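PDB 7LAO: aminoglycoside N(3)-acetyltransferase III from Serratia marcescens, which acetylates the N3 amine of 2-deoxystreptamine antibiotics such as gentamicin, kanamycin and tobramycin with acetyl-CoA, conferring bacterial resistance to them. Local coordinates for residues Lys230-Leu235 against Val257-Thr262; Gly236-Gly241 against Tyr249-Gln254. All coordinates share one frame; numbering follows the deposited sequence.

Interaction 1 of 2, residues Lys230-Leu235 against Val257-Thr262; sequences KAYVEL and VSFGVT
Y232 and F259 both set CG opposite their own backbone nitrogen (chi1 180° and 176°), and these two torsions bring the rings together between their helices. The result is an offset edge-to-face pair, with the edge of Y232 directed at the face of F259, centroids 5.4 Å apart and planes at 67°. Y232 CD1 comes to 3.5 Å from both CG and CB of F259. Y232 CB lies over the face of the same phenyl ring, 4.1 Å from its centroid, a CH-pi contact that adds to the aromatic one. As an example of how one large residue can join two helices, F259 projects from the C-terminal helix 253-268 and spreads its ring against the C-terminal part of helix 224-233 and on to L235. A231 meets the far end of the ring, its CB 3.9 Å from F259 CZ, while L235 CD1 approaches F259 CD2 obliquely at 4.0 Å. Contact between the segments is thus apolar, with no hydrogen bond crossing it. The phenol of Y232 reaches beyond it: Y232 OH is hydrogen-bonded to D255, near the start of the helix that carries F259, tying the tyrosine to that helix at its polar end as well.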
loop_
_atom_site.group_PDB
_atom_site.type_symbol
_atom_site.label_atom_id
_atom_site.label_comp_id
_atom_site.label_asym_id
_atom_site.label_seq_id
_atom_site.Cartn_x
_atom_site.Cartn_y
_atom_site.Cartn_z
ATOM N N LYS A 230 -12.496 -8.091 -7.476
ATOM C CA LYS A 230 -13.048 -9.210 -8.235
ATOM C C LYS A 230 -14.084 -8.738 -9.247
ATOM O O LYS A 230 -14.116 -9.213 -10.396
ATOM C CB LYS A 230 -13.668 -10.239 -7.293
ATOM C CG LYS A 230 -12.684 -10.972 -6.409
ATOM C CD LYS A 230 -13.400 -11.559 -5.188
ATOM C CE LYS A 230 -13.781 -12.984 -5.385
ATOM N NZ LYS A 230 -12.574 -13.811 -5.091
ATOM N N ALA A 231 -14.993 -7.857 -8.818
ATOM C CA ALA A 231 -15.995 -7.343 -9.745
ATOM C C ALA A 231 -15.338 -6.550 -10.863
ATOM O O ALA A 231 -15.742 -6.682 -12.028
ATOM C CB ALA A 231 -17.023 -6.466 -9.012
ATOM N N TYR A 232 -14.264 -5.785 -10.545
ATOM C CA TYR A 232 -13.584 -5.019 -11.587
ATOM C C TYR A 232 -12.906 -5.940 -12.592
ATOM O O TYR A 232 -12.934 -5.690 -13.808
ATOM C CB TYR A 232 -12.550 -4.056 -10.974
ATOM C CG TYR A 232 -11.800 -3.226 -11.996
ATOM C CD1 TYR A 232 -12.374 -2.074 -12.572
ATOM C CD2 TYR A 232 -10.477 -3.570 -12.367
ATOM C CE1 TYR A 232 -11.661 -1.299 -13.535
ATOM C CE2 TYR A 232 -9.769 -2.794 -13.285
ATOM C CZ TYR A 232 -10.344 -1.677 -13.848
ATOM O OH TYR A 232 -9.622 -0.985 -14.800
ATOM N N VAL A 233 -12.311 -7.028 -12.106
ATOM C CA VAL A 233 -11.621 -7.932 -13.026
ATOM C C VAL A 233 -12.524 -8.452 -14.164
ATOM O O VAL A 233 -12.042 -8.676 -15.281
ATOM C CB VAL A 233 -10.971 -9.070 -12.211
ATOM C CG1 VAL A 233 -10.740 -10.385 -13.108
ATOM C CG2 VAL A 233 -9.699 -8.566 -11.585
ATOM N N GLU A 234 -13.843 -8.580 -13.937
ATOM C CA GLU A 234 -14.715 -9.096 -14.980
ATOM C C GLU A 234 -14.718 -8.232 -16.245
ATOM O O GLU A 234 -14.972 -8.749 -17.347
ATOM C CB GLU A 234 -16.124 -9.255 -14.417
ATOM C CG GLU A 234 -16.227 -10.287 -13.308
ATOM C CD GLU A 234 -17.678 -10.590 -12.929
ATOM O OE1 GLU A 234 -18.554 -9.733 -13.192
ATOM O OE2 GLU A 234 -17.945 -11.687 -12.389
ATOM N N LEU A 235 -14.415 -6.923 -16.124
ATOM C CA LEU A 235 -14.399 -6.029 -17.290
ATOM C C LEU A 235 -13.273 -6.337 -18.269
ATOM O O LEU A 235 -13.346 -5.923 -19.437
ATOM C CB LEU A 235 -14.237 -4.573 -16.831
ATOM C CG LEU A 235 -15.322 -3.935 -15.969
ATOM C CD1 LEU A 235 -14.965 -2.422 -15.637
ATOM C CD2 LEU A 235 -16.658 -4.007 -16.636
ATOM N N VAL A 257 -10.265 2.789 -9.032
ATOM C CA VAL A 257 -10.848 3.614 -7.996
ATOM C C VAL A 257 -12.203 4.141 -8.465
ATOM O O VAL A 257 -13.179 4.148 -7.712
ATOM C CB VAL A 257 -9.865 4.746 -7.624
ATOM C CG1 VAL A 257 -10.583 5.909 -6.902
ATOM C CG2 VAL A 257 -8.775 4.167 -6.748
ATOM N N SER A 258 -12.280 4.610 -9.708
ATOM C CA SER A 258 -13.565 5.118 -10.223
ATOM C C SER A 258 -14.620 4.002 -10.246
ATOM O O SER A 258 -15.761 4.182 -9.800
ATOM C CB SER A 258 -13.349 5.678 -11.620
ATOM O OG SER A 258 -14.580 6.109 -12.157
ATOM N N PHE A 259 -14.201 2.801 -10.682
ATOM C CA PHE A 259 -15.089 1.651 -10.614
ATOM C C PHE A 259 -15.543 1.407 -9.189
ATOM O O PHE A 259 -16.721 1.165 -8.932
ATOM C CB PHE A 259 -14.387 0.395 -11.143
ATOM C CG PHE A 259 -15.240 -0.836 -11.013
ATOM C CD1 PHE A 259 -15.198 -1.644 -9.879
ATOM C CD2 PHE A 259 -16.166 -1.141 -12.020
ATOM C CE1 PHE A 259 -16.081 -2.802 -9.816
ATOM C CE2 PHE A 259 -16.971 -2.270 -11.933
ATOM C CZ PHE A 259 -16.924 -3.070 -10.834
ATOM N N GLY A 260 -14.605 1.431 -8.253
ATOM C CA GLY A 260 -14.930 1.145 -6.868
ATOM C C GLY A 260 -15.922 2.144 -6.288
ATOM O O GLY A 260 -16.833 1.762 -5.546
ATOM N N VAL A 261 -15.781 3.424 -6.643
ATOM C CA VAL A 261 -16.725 4.423 -6.140
ATOM C C VAL A 261 -18.115 4.158 -6.731
ATOM O O VAL A 261 -19.122 4.175 -6.019
ATOM C CB VAL A 261 -16.208 5.854 -6.444
ATOM C CG1 VAL A 261 -17.230 6.941 -6.019
ATOM C CG2 VAL A 261 -14.909 6.136 -5.719
ATOM N N THR A 262 -18.170 3.874 -8.035
ATOM C CA THR A 262 -19.419 3.542 -8.711
ATOM C C THR A 262 -20.070 2.306 -8.092
ATOM O O THR A 262 -21.272 2.292 -7.812
ATOM C CB THR A 262 -19.121 3.279 -10.198
ATOM O OG1 THR A 262 -18.486 4.430 -10.765
ATOM C CG2 THR A 262 -20.395 2.946 -10.983
#

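Interaction 2 of 2, residues Gly236-Gly241 against Tyr249-Gln254; sequences GRHREG and YLFEAQ
The beta hairpin of strands 239-243 and 246-252 begins its pairing where R239 faces L250 as an antiparallel hydrogen-bonded pair. The two residues exchange a reciprocal pair of backbone bonds, R239 N to L250 O at 3.0 Å and L250 N to R239 O at 2.9 Å. Beside the second of these, Y249 CA makes a CA-H...O contact with R239 O at 3.3 Å. One residue further, E240 and Y249 form a non-hydrogen-bonded pair, and their side chains run alongside each other on one face of the sheet, whereas R239 and L250 occupy the other.

Strand 239-243 is the outermost strand at this end of the seven-stranded mixed sheet. Strand 246-252 lies one place further in, its Y249 and F251 also bonded through their backbones to strand 157-161. The hairpin thus illustrates how the residue leading into an edge strand can add side-chain contacts to the backbone bonds, here H238, which joins Y249 and F251 in an aromatic cluster. With chi1 at 67°, H238 holds its ring between its own backbone nitrogen and carbonyl carbon, alongside both aromatic neighbours. H238 CB comes to 3.4 Å from F251 CD1, and H238 CD2 approaches the edge of the tyrosine ring, 3.8 Å from Y249 CD2. The imidazole and phenol planes are 28° apart but slid so far that they barely overlap. A straight bond of 2.8 Å from H238 NE2 to the anti lone pair of E240 OE2, exactly in the imidazole plane, fixes the ring's rotation. The carboxylate of E240 in turn approaches Y249, with E240 OE2 3.9 Å from Y249 CE2.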
loop_
_atom_site.group_PDB
_atom_site.type_symbol
_atom_site.label_atom_id
_atom_site.label_comp_id
_atom_site.label_asym_id
_atom_site.label_seq_id
_atom_site.Cartn_x
_atom_site.Cartn_y
_atom_site.Cartn_z
ATOM N N GLY A 236 -12.242 -7.058 -17.824
ATOM C CA GLY A 236 -11.171 -7.426 -18.735
ATOM C C GLY A 236 -10.308 -6.244 -19.148
ATOM O O GLY A 236 -9.678 -6.292 -20.209
ATOM N N ARG A 237 -10.280 -5.168 -18.346
ATOM C CA ARG A 237 -9.453 -3.975 -18.654
ATOM C C ARG A 237 -8.035 -4.091 -18.138
ATOM O O ARG A 237 -7.120 -3.526 -18.729
ATOM C CB ARG A 237 -10.040 -2.696 -18.017
ATOM C CG ARG A 237 -11.475 -2.386 -18.554
ATOM C CD ARG A 237 -12.029 -1.154 -17.778
ATOM N NE ARG A 237 -13.322 -0.766 -18.324
ATOM C CZ ARG A 237 -13.955 0.338 -17.987
ATOM N NH1 ARG A 237 -13.416 1.181 -17.088
ATOM N NH2 ARG A 237 -15.135 0.588 -18.543
ATOM N N HIS A 238 -7.851 -4.822 -17.059
ATOM C CA HIS A 238 -6.552 -4.999 -16.426
ATOM C C HIS A 238 -5.722 -5.994 -17.246
ATOM O O HIS A 238 -6.209 -6.583 -18.200
ATOM C CB HIS A 238 -6.776 -5.538 -15.022
ATOM C CG HIS A 238 -7.328 -6.920 -15.063
ATOM N ND1 HIS A 238 -8.628 -7.190 -15.472
ATOM C CD2 HIS A 238 -6.728 -8.123 -14.881
ATOM C CE1 HIS A 238 -8.808 -8.501 -15.497
ATOM N NE2 HIS A 238 -7.671 -9.093 -15.144
ATOM N N ARG A 239 -4.453 -6.188 -16.860
ATOM C CA ARG A 239 -3.580 -7.168 -17.503
ATOM C C ARG A 239 -3.194 -8.232 -16.488
ATOM O O ARG A 239 -2.996 -7.926 -15.302
ATOM C CB ARG A 239 -2.292 -6.519 -18.037
ATOM C CG ARG A 239 -2.511 -5.443 -19.106
ATOM C CD ARG A 239 -2.650 -6.096 -20.495
ATOM N NE ARG A 239 -1.345 -6.581 -20.903
ATOM C CZ ARG A 239 -0.447 -5.858 -21.575
ATOM N NH1 ARG A 239 -0.734 -4.618 -21.947
ATOM N NH2 ARG A 239 0.737 -6.374 -21.872
ATOM N N GLU A 240 -3.032 -9.452 -16.973
ATOM C CA GLU A 240 -2.586 -10.598 -16.175
ATOM C C GLU A 240 -1.417 -11.263 -16.868
ATOM O O GLU A 240 -1.348 -11.287 -18.099
ATOM C CB GLU A 240 -3.709 -11.694 -16.015
ATOM C CG GLU A 240 -5.019 -11.143 -15.375
ATOM C CD GLU A 240 -6.083 -12.191 -15.123
ATOM O OE1 GLU A 240 -5.752 -13.398 -15.050
ATOM O OE2 GLU A 240 -7.273 -11.817 -15.002
ATOM N N GLY A 241 -0.528 -11.869 -16.077
ATOM C CA GLY A 241 0.537 -12.665 -16.656
ATOM C C GLY A 241 1.454 -13.100 -15.533
ATOM O O GLY A 241 1.272 -12.710 -14.374
ATOM N N TYR A 249 -0.934 -9.247 -11.623
ATOM C CA TYR A 249 -1.954 -8.330 -12.147
ATOM C C TYR A 249 -1.369 -6.936 -12.269
ATOM O O TYR A 249 -0.568 -6.502 -11.421
ATOM C CB TYR A 249 -3.167 -8.199 -11.235
ATOM C CG TYR A 249 -3.974 -9.451 -11.036
ATOM C CD1 TYR A 249 -3.517 -10.478 -10.206
ATOM C CD2 TYR A 249 -5.225 -9.593 -11.666
ATOM C CE1 TYR A 249 -4.279 -11.630 -10.012
ATOM C CE2 TYR A 249 -5.980 -10.732 -11.470
ATOM C CZ TYR A 249 -5.522 -11.742 -10.652
ATOM O OH TYR A 249 -6.267 -12.872 -10.472
ATOM N N LEU A 250 -1.797 -6.215 -13.304
ATOM C CA LEU A 250 -1.483 -4.798 -13.409
ATOM C C LEU A 250 -2.803 -4.042 -13.680
ATOM O O LEU A 250 -3.502 -4.322 -14.671
ATOM C CB LEU A 250 -0.416 -4.517 -14.486
ATOM C CG LEU A 250 0.041 -3.037 -14.635
ATOM C CD1 LEU A 250 0.772 -2.474 -13.419
ATOM C CD2 LEU A 250 0.870 -2.845 -15.928
ATOM N N PHE A 251 -3.160 -3.158 -12.754
ATOM C CA PHE A 251 -4.386 -2.339 -12.767
ATOM C C PHE A 251 -4.069 -0.857 -12.924
ATOM O O PHE A 251 -3.153 -0.324 -12.275
ATOM C CB PHE A 251 -5.144 -2.484 -11.444
ATOM C CG PHE A 251 -5.535 -3.859 -11.098
ATOM C CD1 PHE A 251 -6.582 -4.462 -11.762
ATOM C CD2 PHE A 251 -4.905 -4.555 -10.057
ATOM C CE1 PHE A 251 -7.015 -5.755 -11.446
ATOM C CE2 PHE A 251 -5.329 -5.876 -9.728
ATOM C CZ PHE A 251 -6.371 -6.454 -10.404
ATOM N N GLU A 252 -4.893 -0.151 -13.711
ATOM C CA GLU A 252 -4.826 1.307 -13.797
ATOM C C GLU A 252 -5.517 1.899 -12.582
ATOM O O GLU A 252 -6.717 1.631 -12.360
ATOM C CB GLU A 252 -5.498 1.793 -15.079
ATOM C CG GLU A 252 -5.235 3.203 -15.406
ATOM C CD GLU A 252 -6.455 3.914 -15.982
ATOM O OE1 GLU A 252 -6.940 4.886 -15.351
ATOM O OE2 GLU A 252 -6.927 3.488 -17.063
ATOM N N ALA A 253 -4.797 2.731 -11.801
ATOM C CA ALA A 253 -5.335 3.092 -10.490
ATOM C C ALA A 253 -6.554 4.019 -10.598
ATOM O O ALA A 253 -7.503 3.867 -9.836
ATOM C CB ALA A 253 -4.294 3.794 -9.587
ATOM N N GLN A 254 -6.530 4.983 -11.506
ATOM C CA GLN A 254 -7.692 5.882 -11.619
ATOM C C GLN A 254 -8.953 5.094 -11.963
ATOM O O GLN A 254 -10.052 5.388 -11.476
ATOM C CB GLN A 254 -7.408 6.975 -12.654
ATOM C CG GLN A 254 -6.340 7.995 -12.155
ATOM C CD GLN A 254 -5.912 9.141 -13.131
ATOM O OE1 GLN A 254 -6.005 9.043 -14.355
ATOM N NE2 GLN A 254 -5.388 10.215 -12.550
#

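The two contacts come from one run of chain at the C-terminal end of the fold, their centres about 11 Å apart. Helix 224-233 leads into the hairpin strands 239-243 and 246-252, which pass directly into helix 253-268, so interaction 2 is formed within the excursion whose two ends interaction 1 brings together. The contacts also touch. V233 CG2 and Y232 CE2 each lie 3.9 Å from F251, at CE1 and CD1 respectively, so that helix 224-233 packs on the hairpin as well as on the last helix. D255 joins them too, hydrogen-bonded to Y232 and forming a salt bridge with R237. One continuous run of chain thus supplies both the edge of the sheet and the two helices beside it.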